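PDB 3E2V: 3'-5'-exonuclease from Saccharomyces cerevisiae, which probably cuts double-stranded DNA internally and trims it from the 3' end, as a magnesium-dependent nuclease of the TatD family. Local coordinates for residues Thr383-Lys386 with Thr387-Ile391; Val211-Leu214 with Glu215-Val219; Ile62-Ser65 with Gln66-Ile69; Leu201-Arg204 with Ser205-Asp209; Tyr142-Met145 with Asn146-Ala149. All coordinates share one frame; numbering follows the deposited sequence.

How the contacts relate
All five contacts belong to one TIM-barrel domain, in which helices surround a parallel sheet of eight strands. Along the chain they follow the order contact 3, contact 5, contact 4, contact 2, contact 1. Contacts 3 and 5 lie on helices 62-75 and 132-149; their centres are 12 Å apart and they touch, Ile69 and Gln66 packing on Leu144. Contacts 4 and 2 share helix 207-219, the first at its junction with strand 199-204, and meet through Leu201 and Leu214. Contact 1, on the C-terminal helix 377-392, stands 24 to 25 Å between centres from the others. Four contacts thus lie within outer helices, while contact 4, at a strand-to-helix turn, comes nearest the magnesium site.

Contact 1: Thr383-Lys386 with Thr387-Ile391; sequences TTWK and TTCKI
Trp385 and Cys389, one helical turn apart on helix 377-392, make a sulfur-aromatic contact with the sulfur over the indole face. Cys389 SG stands 3.5 Å from the centroid of the six-membered ring of Trp385, only 19° off the ring normal and displaced toward the rim, where Trp385 CE2 is 3.4 Å from SG. With the indole CG anti to the backbone N (chi1 169°), the ring can face the sulfur that the cysteine of the next turn raises.

A different pattern runs along the threonines. Thr383 and Thr387 lie side by side and point the same way; Thr387 OG1 donates to Thr383 O at 3.0 Å, from well above the carbonyl plane, and Thr387 N donates to the same oxygen. Thr388 OG1 donates to Thr384 O at 2.7 Å, tilted from the carbonyl plane, and the backbone N of Thr388 arrives from the opposite face. Thr384 turns its own hydroxyl back to Leu380 O. Beyond the helix, Thr387 and Thr388 pack on Leu299 of strand 298-300.

Each of these two carbonyls thus accepts both an amide and a hydroxyl, which lets threonines be buried against the barrel strands with their polar atoms satisfied inside their own helix.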
loop_
_atom_site.group_PDB
_atom_site.type_symbol
_atom_site.label_atom_id
_atom_site.label_comp_id
_atom_site.label_asym_id
_atom_site.label_seq_id
_atom_site.Cartn_x
_atom_site.Cartn_y
_atom_site.Cartn_z
ATOM N N THR A 383 -14.472 -8.918 10.727
ATOM C CA THR A 383 -13.125 -9.488 10.939
ATOM C C THR A 383 -12.048 -8.597 10.317
ATOM O O THR A 383 -11.056 -8.284 10.975
ATOM C CB THR A 383 -13.025 -10.920 10.387
ATOM O OG1 THR A 383 -13.830 -11.802 11.183
ATOM C CG2 THR A 383 -11.595 -11.447 10.393
ATOM N N THR A 384 -12.244 -8.173 9.068
ATOM C CA THR A 384 -11.232 -7.325 8.406
ATOM C C THR A 384 -11.058 -5.965 9.077
ATOM O O THR A 384 -9.937 -5.440 9.190
ATOM C CB THR A 384 -11.539 -7.169 6.903
ATOM O OG1 THR A 384 -12.870 -6.662 6.715
ATOM C CG2 THR A 384 -11.418 -8.508 6.208
ATOM N N TRP A 385 -12.160 -5.380 9.534
ATOM C CA TRP A 385 -12.060 -4.105 10.247
ATOM C C TRP A 385 -11.186 -4.228 11.507
ATOM O O TRP A 385 -10.275 -3.418 11.747
ATOM C CB TRP A 385 -13.457 -3.619 10.642
ATOM C CG TRP A 385 -13.432 -2.478 11.590
ATOM C CD1 TRP A 385 -13.715 -2.527 12.924
ATOM C CD2 TRP A 385 -13.081 -1.115 11.303
ATOM N NE1 TRP A 385 -13.585 -1.284 13.490
ATOM C CE2 TRP A 385 -13.190 -0.391 12.525
ATOM C CE3 TRP A 385 -12.696 -0.433 10.136
ATOM C CZ2 TRP A 385 -12.926 0.980 12.614
ATOM C CZ3 TRP A 385 -12.414 0.926 10.223
ATOM C CH2 TRP A 385 -12.540 1.624 11.463
ATOM N N LYS A 386 -11.486 -5.236 12.318
ATOM C CA LYS A 386 -10.797 -5.390 13.597
ATOM C C LYS A 386 -9.336 -5.730 13.373
ATOM O O LYS A 386 -8.466 -5.223 14.080
ATOM C CB LYS A 386 -11.474 -6.464 14.450
ATOM C CG LYS A 386 -12.802 -5.971 14.950
ATOM C CD LYS A 386 -13.410 -6.897 15.927
ATOM C CE LYS A 386 -14.553 -6.186 16.649
ATOM N NZ LYS A 386 -15.068 -7.110 17.684
ATOM N N THR A 387 -9.070 -6.586 12.396
ATOM C CA THR A 387 -7.690 -6.955 12.095
ATOM C C THR A 387 -6.884 -5.757 11.582
ATOM O O THR A 387 -5.741 -5.542 12.006
ATOM C CB THR A 387 -7.651 -8.132 11.122
ATOM O OG1 THR A 387 -8.346 -9.234 11.733
ATOM C CG2 THR A 387 -6.225 -8.566 10.868
ATOM N N THR A 388 -7.486 -4.962 10.694
ATOM C CA THR A 388 -6.785 -3.810 10.148
ATOM C C THR A 388 -6.498 -2.767 11.227
ATOM O O THR A 388 -5.404 -2.197 11.279
ATOM C CB THR A 388 -7.574 -3.182 8.985
ATOM O OG1 THR A 388 -7.879 -4.205 8.027
ATOM C CG2 THR A 388 -6.738 -2.130 8.271
ATOM N N CYS A 389 -7.490 -2.507 12.078
ATOM C CA CYS A 389 -7.297 -1.556 13.180
ATOM C C CYS A 389 -6.154 -1.981 14.095
ATOM O O CYS A 389 -5.390 -1.142 14.560
ATOM C CB CYS A 389 -8.563 -1.377 14.005
ATOM S SG CYS A 389 -9.841 -0.434 13.190
ATOM N N LYS A 390 -6.046 -3.274 14.375
ATOM C CA LYS A 390 -4.961 -3.770 15.233
ATOM C C LYS A 390 -3.598 -3.495 14.603
ATOM O O LYS A 390 -2.635 -3.135 15.283
ATOM C CB LYS A 390 -5.137 -5.261 15.550
ATOM C CG LYS A 390 -6.255 -5.554 16.579
ATOM C CD LYS A 390 -6.203 -6.991 17.125
ATOM C CE LYS A 390 -6.646 -8.035 16.119
ATOM N NZ LYS A 390 -6.730 -9.386 16.757
ATOM N N ILE A 391 -3.526 -3.632 13.287
ATOM C CA ILE A 391 -2.250 -3.451 12.604
ATOM C C ILE A 391 -1.833 -1.979 12.504
ATOM O O ILE A 391 -0.707 -1.630 12.853
ATOM C CB ILE A 391 -2.287 -4.070 11.193
ATOM C CG1 ILE A 391 -2.471 -5.592 11.291
ATOM C CG2 ILE A 391 -1.011 -3.743 10.416
ATOM C CD1 ILE A 391 -2.770 -6.264 9.929
#

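Contact 2: Val211-Leu214 with Glu215-Val219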
loop_
_atom_site.group_PDB
_atom_site.type_symbol
_atom_site.label_atom_id
_atom_site.label_comp_id
_atom_site.label_asym_id
_atom_site.label_seq_id
_atom_site.Cartn_x
_atom_site.Cartn_y
_atom_site.Cartn_z
ATOM N N VAL A 211 10.919 -13.454 -0.391
ATOM C CA VAL A 211 10.927 -14.342 0.778
ATOM C C VAL A 211 12.344 -14.562 1.297
ATOM O O VAL A 211 12.560 -14.573 2.508
ATOM C CB VAL A 211 10.205 -15.674 0.455
ATOM C CG1 VAL A 211 10.484 -16.744 1.534
ATOM C CG2 VAL A 211 8.697 -15.422 0.336
ATOM N N GLN A 212 13.308 -14.722 0.387
ATOM C CA GLN A 212 14.691 -14.925 0.791
ATOM C C GLN A 212 15.195 -13.759 1.659
ATOM O O GLN A 212 15.838 -13.972 2.690
ATOM C CB GLN A 212 15.576 -15.104 -0.443
ATOM C CG GLN A 212 17.019 -15.446 -0.103
ATOM C CD GLN A 212 17.889 -15.606 -1.333
ATOM O OE1 GLN A 212 18.685 -16.544 -1.416
ATOM N NE2 GLN A 212 17.763 -14.685 -2.284
ATOM N N ILE A 213 14.911 -12.524 1.246
ATOM C CA ILE A 213 15.361 -11.370 2.020
ATOM C C ILE A 213 14.620 -11.297 3.353
ATOM O O ILE A 213 15.235 -11.145 4.423
ATOM C CB ILE A 213 15.177 -10.082 1.210
ATOM C CG1 ILE A 213 16.230 -10.037 0.104
ATOM C CG2 ILE A 213 15.337 -8.852 2.097
ATOM C CD1 ILE A 213 15.946 -9.048 -1.018
ATOM N N LEU A 214 13.296 -11.412 3.312
ATOM C CA LEU A 214 12.533 -11.316 4.549
ATOM C C LEU A 214 12.845 -12.415 5.556
ATOM O O LEU A 214 12.819 -12.166 6.773
ATOM C CB LEU A 214 11.024 -11.275 4.259
ATOM C CG LEU A 214 10.566 -9.977 3.594
ATOM C CD1 LEU A 214 9.144 -10.137 3.075
ATOM C CD2 LEU A 214 10.627 -8.819 4.578
ATOM N N GLU A 215 13.122 -13.619 5.062
ATOM C CA GLU A 215 13.416 -14.739 5.962
ATOM C C GLU A 215 14.619 -14.441 6.844
ATOM O O GLU A 215 14.638 -14.853 8.025
ATOM C CB GLU A 215 13.628 -16.032 5.182
ATOM C CG GLU A 215 13.728 -17.268 6.055
ATOM C CD GLU A 215 15.166 -17.594 6.452
ATOM O OE1 GLU A 215 16.106 -16.899 6.001
ATOM O OE2 GLU A 215 15.354 -18.567 7.221
ATOM N N ARG A 216 15.618 -13.742 6.292
ATOM C CA ARG A 216 16.791 -13.391 7.102
ATOM C C ARG A 216 16.432 -12.482 8.277
ATOM O O ARG A 216 17.007 -12.599 9.361
ATOM C CB ARG A 216 17.899 -12.768 6.253
ATOM C CG ARG A 216 18.532 -13.781 5.327
ATOM C CD ARG A 216 19.893 -13.314 4.826
ATOM N NE ARG A 216 19.851 -11.966 4.271
ATOM C CZ ARG A 216 19.567 -11.676 3.000
ATOM N NH1 ARG A 216 19.318 -12.637 2.111
ATOM N NH2 ARG A 216 19.540 -10.418 2.612
ATOM N N PHE A 217 15.470 -11.577 8.073
ATOM C CA PHE A 217 14.999 -10.723 9.153
ATOM C C PHE A 217 14.029 -11.450 10.102
ATOM O O PHE A 217 13.958 -11.123 11.280
ATOM C CB PHE A 217 14.305 -9.495 8.560
ATOM C CG PHE A 217 15.252 -8.495 7.941
ATOM C CD1 PHE A 217 15.716 -7.397 8.682
ATOM C CD2 PHE A 217 15.706 -8.656 6.630
ATOM C CE1 PHE A 217 16.607 -6.475 8.111
ATOM C CE2 PHE A 217 16.579 -7.722 6.051
ATOM C CZ PHE A 217 17.038 -6.643 6.795
ATOM N N VAL A 218 13.266 -12.411 9.579
ATOM C CA VAL A 218 12.357 -13.190 10.425
ATOM C C VAL A 218 13.150 -14.044 11.427
ATOM O O VAL A 218 12.814 -14.080 12.624
ATOM C CB VAL A 218 11.400 -14.076 9.561
ATOM C CG1 VAL A 218 10.696 -15.137 10.429
ATOM C CG2 VAL A 218 10.372 -13.196 8.838
ATOM N N VAL A 219 14.217 -14.689 10.941
ATOM C CA VAL A 219 15.075 -15.543 11.789
ATOM C C VAL A 219 16.116 -14.735 12.539
ATOM O O VAL A 219 16.425 -15.049 13.691
ATOM C CB VAL A 219 15.756 -16.646 10.967
ATOM C CG1 VAL A 219 16.717 -17.469 11.855
ATOM C CG2 VAL A 219 14.679 -17.533 10.346
HETATM O O HOH W 1 16.917 -16.417 3.457
#
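Arg216 folds back along helix 207-219 and lays one face of its guanidinium over Ile213 CA. The chain leaves with CG beside the backbone N and then bends at chi3 (-51°), a turn that carries the head toward the preceding helical turn; Arg216 NH2 ends 4.2 Å from Ile213 CG1, the two side chains crossing at a slant. The same NH2 forms a salt bridge with Glu182 of helix 174-187. A leucine in place of Arg216 would probably leave Glu182 without its charge mate and uncover the backbone at Ile213.

Phe217 brings its edge to a carbonyl: Ile213 O lies in the plane of the ring at its edge, 3.4 Å from Phe217 CD2. The ring also meets Phe221 edge-to-face. Val218 CG2 comes within 3.4 Å of Leu214 O.

In Glu215 a sharp turn at chi2 (-91°) brings the carboxylate to a water shared with the previous turn. That water donates to Glu215 OE1 at 2.7 Å and to Gln212 O at 2.8 Å.

The chemistry divides by side: carboxylate and water occupy an exposed flank, aromatic and aliphatic groups the buried one, and the arginine spans apolar cover and an interhelical charge pair.

Contact 3: Ile62-Ser65 with Gln66-Ile69; sequences IAES and QSAI
Ile62 and Gln66 open an unbroken run of four i to i+4 backbone bonds that continues through Ala63-Ser67, Glu64-Ala68 and Ser65-Ile69, the last nearly straight at 169° with Ile69 N 2.9 Å from Ser65 O. The Ile69 side chain lies close to that same oxygen, with CG1 3.3 Å and CD1 3.5 Å from Ser65 O. Because CG1 sits beside the backbone N (chi1 -70°), this branch runs back along the helix and covers the oxygen with hydrocarbon. Gln66 has its CB 3.4 Å from Ala63 O; farther out the chain bends at chi2, and its NE2 is hydrogen-bonded to Glu70 OE2.

Helix 62-75 is the crossover of a beta-alpha-beta unit, joining strand 52-57 to strand 82-87 in the TIM barrel. Ser65 faces the second of those strands: its OG, buried, is hydrogen-bonded both to Ser61 O and to Gly88 N, which ties the first turn of the helix to the residue just after strand 82-87. Glu64 looks to another quarter, with OE1 bonded to Thr22 OG1.

On the more open flank a water joins successive turns. It donates to Ala63 O at 2.7 Å and lies 3.1 Å from Ser67 OG. Ala63 O receives the amide of Ser67 as well as this water.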
loop_
_atom_site.group_PDB
_atom_site.type_symbol
_atom_site.label_atom_id
_atom_site.label_comp_id
_atom_site.label_asym_id
_atom_site.label_seq_id
_atom_site.Cartn_x
_atom_site.Cartn_y
_atom_site.Cartn_z
ATOM N N ILE A 62 11.046 9.213 -1.168
ATOM C CA ILE A 62 11.210 10.239 -0.145
ATOM C C ILE A 62 10.294 11.424 -0.487
ATOM O O ILE A 62 9.497 11.874 0.350
ATOM C CB ILE A 62 12.690 10.658 0.078
ATOM C CG1 ILE A 62 13.491 9.459 0.607
ATOM C CG2 ILE A 62 12.738 11.788 1.087
ATOM C CD1 ILE A 62 15.040 9.654 0.679
ATOM N N ALA A 63 10.359 11.897 -1.729
ATOM C CA ALA A 63 9.525 13.033 -2.135
ATOM C C ALA A 63 8.034 12.738 -2.014
ATOM O O ALA A 63 7.260 13.570 -1.506
ATOM C CB ALA A 63 9.865 13.479 -3.544
ATOM N N GLU A 64 7.622 11.551 -2.449
ATOM C CA GLU A 64 6.217 11.184 -2.378
ATOM C C GLU A 64 5.748 10.979 -0.946
ATOM O O GLU A 64 4.598 11.273 -0.617
ATOM C CB GLU A 64 5.938 9.930 -3.213
ATOM C CG GLU A 64 5.680 10.240 -4.670
ATOM C CD GLU A 64 4.296 10.834 -4.891
ATOM O OE1 GLU A 64 3.290 10.136 -4.630
ATOM O OE2 GLU A 64 4.215 12.006 -5.322
ATOM N N SER A 65 6.640 10.482 -0.092
ATOM C CA SER A 65 6.308 10.329 1.316
ATOM C C SER A 65 6.103 11.702 1.936
ATOM O O SER A 65 5.177 11.898 2.724
ATOM C CB SER A 65 7.397 9.558 2.062
ATOM O OG SER A 65 7.456 8.214 1.611
ATOM N N GLN A 66 6.964 12.649 1.561
ATOM C CA GLN A 66 6.798 14.027 2.009
ATOM C C GLN A 66 5.486 14.639 1.506
ATOM O O GLN A 66 4.776 15.299 2.274
ATOM C CB GLN A 66 7.995 14.871 1.573
ATOM C CG GLN A 66 8.007 16.276 2.159
ATOM C CD GLN A 66 8.153 16.291 3.670
ATOM O OE1 GLN A 66 8.954 15.531 4.241
ATOM N NE2 GLN A 66 7.375 17.153 4.338
ATOM N N SER A 67 5.147 14.399 0.237
ATOM C CA SER A 67 3.837 14.812 -0.290
ATOM C C SER A 67 2.673 14.222 0.509
ATOM O O SER A 67 1.687 14.914 0.783
ATOM C CB SER A 67 3.694 14.451 -1.769
ATOM O OG SER A 67 4.614 15.207 -2.532
ATOM N N ALA A 68 2.781 12.940 0.882
ATOM C CA ALA A 68 1.726 12.294 1.675
ATOM C C ALA A 68 1.609 12.908 3.070
ATOM O O ALA A 68 0.495 13.184 3.543
ATOM C CB ALA A 68 1.973 10.783 1.776
ATOM N N ILE A 69 2.748 13.140 3.728
ATOM C CA ILE A 69 2.763 13.852 5.009
ATOM C C ILE A 69 1.999 15.165 4.916
ATOM O O ILE A 69 1.161 15.447 5.759
ATOM C CB ILE A 69 4.214 14.124 5.473
ATOM C CG1 ILE A 69 4.903 12.814 5.884
ATOM C CG2 ILE A 69 4.245 15.097 6.656
ATOM C CD1 ILE A 69 6.422 12.914 5.854
HETATM O O HOH W 2 7.477 16.245 -2.064
#

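Contact 4: Leu201-Arg204 with Ser205-Asp209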
loop_
_atom_site.group_PDB
_atom_site.type_symbol
_atom_site.label_atom_id
_atom_site.label_comp_id
_atom_site.label_asym_id
_atom_site.label_seq_id
_atom_site.Cartn_x
_atom_site.Cartn_y
_atom_site.Cartn_z
ATOM N N LEU A 201 4.446 -3.775 2.393
ATOM C CA LEU A 201 5.392 -4.412 1.478
ATOM C C LEU A 201 4.801 -4.575 0.091
ATOM O O LEU A 201 3.625 -4.901 -0.069
ATOM C CB LEU A 201 5.792 -5.761 2.059
ATOM C CG LEU A 201 6.491 -5.759 3.417
ATOM C CD1 LEU A 201 6.416 -7.132 4.088
ATOM C CD2 LEU A 201 7.922 -5.220 3.332
ATOM N N HIS A 202 5.652 -4.329 -0.902
ATOM C CA HIS A 202 5.320 -4.481 -2.323
ATOM C C HIS A 202 6.039 -5.720 -2.859
ATOM O O HIS A 202 7.246 -5.897 -2.673
ATOM C CB HIS A 202 5.730 -3.213 -3.091
ATOM C CG HIS A 202 5.381 -3.243 -4.546
ATOM N ND1 HIS A 202 4.197 -2.740 -5.037
ATOM C CD2 HIS A 202 6.070 -3.701 -5.618
ATOM C CE1 HIS A 202 4.157 -2.910 -6.347
ATOM N NE2 HIS A 202 5.284 -3.488 -6.725
ATOM N N MET A 203 5.294 -6.593 -3.522
ATOM C CA MET A 203 5.882 -7.737 -4.182
ATOM C C MET A 203 5.132 -7.956 -5.491
ATOM O O MET A 203 3.900 -8.181 -5.509
ATOM C CB MET A 203 5.794 -9.000 -3.307
ATOM C CG MET A 203 6.573 -10.225 -3.819
ATOM S SD MET A 203 5.787 -11.121 -5.197
ATOM C CE MET A 203 4.487 -12.000 -4.309
ATOM N N ARG A 204 5.879 -7.917 -6.579
ATOM C CA ARG A 204 5.346 -8.337 -7.867
ATOM C C ARG A 204 6.373 -9.184 -8.594
ATOM O O ARG A 204 7.489 -8.729 -8.831
ATOM C CB ARG A 204 5.006 -7.130 -8.711
ATOM C CG ARG A 204 4.419 -7.512 -10.057
ATOM C CD ARG A 204 3.372 -6.518 -10.499
ATOM N NE ARG A 204 3.936 -5.172 -10.582
ATOM C CZ ARG A 204 3.231 -4.075 -10.847
ATOM N NH1 ARG A 204 3.840 -2.902 -10.894
ATOM N NH2 ARG A 204 1.919 -4.154 -11.054
ATOM N N SER A 205 5.981 -10.411 -8.944
ATOM C CA SER A 205 6.795 -11.321 -9.770
ATOM C C SER A 205 8.183 -11.608 -9.204
ATOM O O SER A 205 9.125 -11.903 -9.939
ATOM C CB SER A 205 6.896 -10.807 -11.218
ATOM O OG SER A 205 5.597 -10.551 -11.731
ATOM N N ALA A 206 8.307 -11.515 -7.883
ATOM C CA ALA A 206 9.594 -11.591 -7.206
ATOM C C ALA A 206 9.499 -12.450 -5.942
ATOM O O ALA A 206 10.230 -12.214 -4.991
ATOM C CB ALA A 206 10.059 -10.183 -6.844
ATOM N N CYS A 207 8.613 -13.442 -5.922
ATOM C CA CYS A 207 8.298 -14.087 -4.655
ATOM C C CYS A 207 9.507 -14.732 -3.993
ATOM O O CYS A 207 9.749 -14.517 -2.797
ATOM C CB CYS A 207 7.156 -15.083 -4.822
ATOM S SG CYS A 207 6.444 -15.589 -3.217
ATOM N N ASP A 208 10.272 -15.524 -4.742
ATOM C CA ASP A 208 11.382 -16.237 -4.114
ATOM C C ASP A 208 12.426 -15.283 -3.521
ATOM O O ASP A 208 12.862 -15.482 -2.384
ATOM C CB ASP A 208 12.038 -17.235 -5.074
ATOM C CG ASP A 208 11.194 -18.476 -5.299
ATOM O OD1 ASP A 208 10.282 -18.784 -4.492
ATOM O OD2 ASP A 208 11.461 -19.161 -6.304
ATOM N N ASP A 209 12.792 -14.232 -4.267
ATOM C CA ASP A 209 13.777 -13.277 -3.762
ATOM C C ASP A 209 13.235 -12.458 -2.590
ATOM O O ASP A 209 13.975 -12.127 -1.665
ATOM C CB ASP A 209 14.245 -12.334 -4.865
ATOM C CG ASP A 209 15.192 -13.006 -5.865
ATOM O OD1 ASP A 209 15.523 -14.200 -5.687
ATOM O OD2 ASP A 209 15.607 -12.337 -6.830
#
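Ser205 follows directly on Arg204, and Met203 SD is 3.8 Å from Ser205 N. Beyond that amide the backbone of Ser205, in the left-handed helical region (phi 57°, psi 27°), redirects the chain out of strand 199-204. The hydroxyl sits beside the serine's own backbone N and passes alongside the aliphatic part of Arg204, with OG 3.7 Å from Arg204 CG, on its way to a hydrogen bond with Asp167 OD1.

Ala206 occupies the N-cap position of helix 207-219. Its methyl is 3.6 Å from Arg204 O and is buried, while Ala206 N is 3.7 Å from Met203 SD. Without a polar side chain, this residue contributes none of the usual side-chain caps.

At Cys207 the helix begins. Its amide is the third to approach the sulfur, Cys207 N standing 3.7 Å from Met203 SD, and its CB meets the methionine methyl, CE to CB being 4.1 Å. Met203 manages both by bending: CG is anti to the backbone N (chi1 -171°), and further bends at chi2 and chi3 curl the thioether into the turn. The sulfur lies against three successive backbone amides, with no hydrogen bond between the two segments.

The turn joins a barrel strand to its following helix. Met203 also packs on Phe210, Ala206 rests on Leu164 of the adjacent strand 156-165, and Arg204 forms a salt bridge with Asp165; the Arg204 side chain is about 8 Å from the bound magnesium ion.

Contact 5: Tyr142-Met145 with Asn146-Ala149; sequences YDLM and NQQA
Asn146 ND2 meets a ring face and a water: it lies 3.1 Å above the plane of Tyr142, over the centre of the ring, and donates to a water 3.0 Å from ND2. That water in turn donates to Asp143 OD1 at 2.8 Å. The amide stands steeply on the ring, the two planes 75° apart, so that its nitrogen rather than its flat side meets the pi face; the nearest ring atom, Tyr142 CZ, is 3.2 Å from ND2. With CG anti to its backbone N (chi1 -178°), the tyrosine carries its ring toward the asparagine of the next turn, presenting a face to ND2. Asn191 joins the two from outside, its ND2 bonded to Tyr142 OH and to Asn146 OD1. With the Tyr142 ring cut back to an alanine here, ND2 would probably lose the face it rests on and Asn191 one acceptor, leaving the Asn146 amide to Asn191 and the water.

Helix 132-149 is part of the outer layer of the TIM barrel and precedes strand 156-165, against which Met145 and Ala149 pack. Leu144 turns to helix 62-75, where it packs on Gln66 and Ile69; it also crosses Gln147 and Gln148 obliquely, CD1 coming 3.6 Å from Gln147 OE1 and 4.2 Å from Gln148 CG. The two glutamines are themselves linked: Gln148 NE2 donates to Gln147 OE1 at 2.9 Å, from well above the plane of the accepting amide. Toward the helix end, Ala149 CB closes to 3.3 Å of Met145 O.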
loop_
_atom_site.group_PDB
_atom_site.type_symbol
_atom_site.label_atom_id
_atom_site.label_comp_id
_atom_site.label_asym_id
_atom_site.label_seq_id
_atom_site.Cartn_x
_atom_site.Cartn_y
_atom_site.Cartn_z
ATOM N N TYR A 142 15.895 7.725 7.300
ATOM C CA TYR A 142 15.818 7.403 8.733
ATOM C C TYR A 142 15.406 8.617 9.551
ATOM O O TYR A 142 14.493 8.552 10.395
ATOM C CB TYR A 142 17.194 6.902 9.193
ATOM C CG TYR A 142 17.280 6.468 10.642
ATOM C CD1 TYR A 142 16.451 5.461 11.141
ATOM C CD2 TYR A 142 18.207 7.037 11.501
ATOM C CE1 TYR A 142 16.531 5.033 12.459
ATOM C CE2 TYR A 142 18.300 6.614 12.828
ATOM C CZ TYR A 142 17.460 5.608 13.293
ATOM O OH TYR A 142 17.537 5.177 14.603
ATOM N N ASP A 143 16.073 9.735 9.278
ATOM C CA ASP A 143 15.763 10.979 9.988
ATOM C C ASP A 143 14.304 11.402 9.805
ATOM O O ASP A 143 13.641 11.789 10.769
ATOM C CB ASP A 143 16.696 12.100 9.541
ATOM C CG ASP A 143 18.113 11.961 10.111
ATOM O OD1 ASP A 143 18.358 11.111 11.009
ATOM O OD2 ASP A 143 18.991 12.704 9.619
ATOM N N LEU A 144 13.796 11.294 8.579
ATOM C CA LEU A 144 12.395 11.597 8.299
ATOM C C LEU A 144 11.435 10.709 9.088
ATOM O O LEU A 144 10.484 11.186 9.709
ATOM C CB LEU A 144 12.108 11.462 6.804
ATOM C CG LEU A 144 10.684 11.810 6.366
ATOM C CD1 LEU A 144 10.383 13.269 6.683
ATOM C CD2 LEU A 144 10.538 11.548 4.867
ATOM N N MET A 145 11.683 9.400 9.058
ATOM C CA MET A 145 10.878 8.452 9.820
ATOM C C MET A 145 10.880 8.802 11.307
ATOM O O MET A 145 9.827 8.843 11.926
ATOM C CB MET A 145 11.389 7.018 9.610
ATOM C CG MET A 145 11.195 6.480 8.209
ATOM S SD MET A 145 11.812 4.734 8.075
ATOM C CE MET A 145 11.434 4.405 6.320
ATOM N N ASN A 146 12.054 9.080 11.869
ATOM C CA ASN A 146 12.123 9.446 13.276
ATOM C C ASN A 146 11.392 10.740 13.606
ATOM O O ASN A 146 10.676 10.794 14.599
ATOM C CB ASN A 146 13.570 9.514 13.741
ATOM C CG ASN A 146 14.183 8.165 13.857
ATOM O OD1 ASN A 146 13.503 7.181 14.169
ATOM N ND2 ASN A 146 15.482 8.096 13.619
ATOM N N GLN A 147 11.569 11.763 12.770
ATOM C CA GLN A 147 10.874 13.043 12.947
ATOM C C GLN A 147 9.367 12.810 12.986
ATOM O O GLN A 147 8.660 13.330 13.851
ATOM C CB GLN A 147 11.218 14.019 11.810
ATOM C CG GLN A 147 10.311 15.280 11.771
ATOM C CD GLN A 147 10.353 16.079 10.459
ATOM O OE1 GLN A 147 10.032 15.575 9.370
ATOM N NE2 GLN A 147 10.715 17.361 10.574
ATOM N N GLN A 148 8.877 12.021 12.034
ATOM C CA GLN A 148 7.443 11.798 11.929
ATOM C C GLN A 148 6.874 10.845 12.979
ATOM O O GLN A 148 5.700 10.931 13.322
ATOM C CB GLN A 148 7.077 11.349 10.506
ATOM C CG GLN A 148 7.410 12.401 9.446
ATOM C CD GLN A 148 6.607 13.669 9.622
ATOM O OE1 GLN A 148 5.390 13.621 9.820
ATOM N NE2 GLN A 148 7.281 14.811 9.562
ATOM N N ALA A 149 7.707 9.958 13.505
ATOM C CA ALA A 149 7.268 9.008 14.520
ATOM C C ALA A 149 7.202 9.641 15.912
ATOM O O ALA A 149 6.582 9.076 16.822
ATOM C CB ALA A 149 8.182 7.793 14.532
HETATM O O HOH W 3 16.990 10.640 13.412
#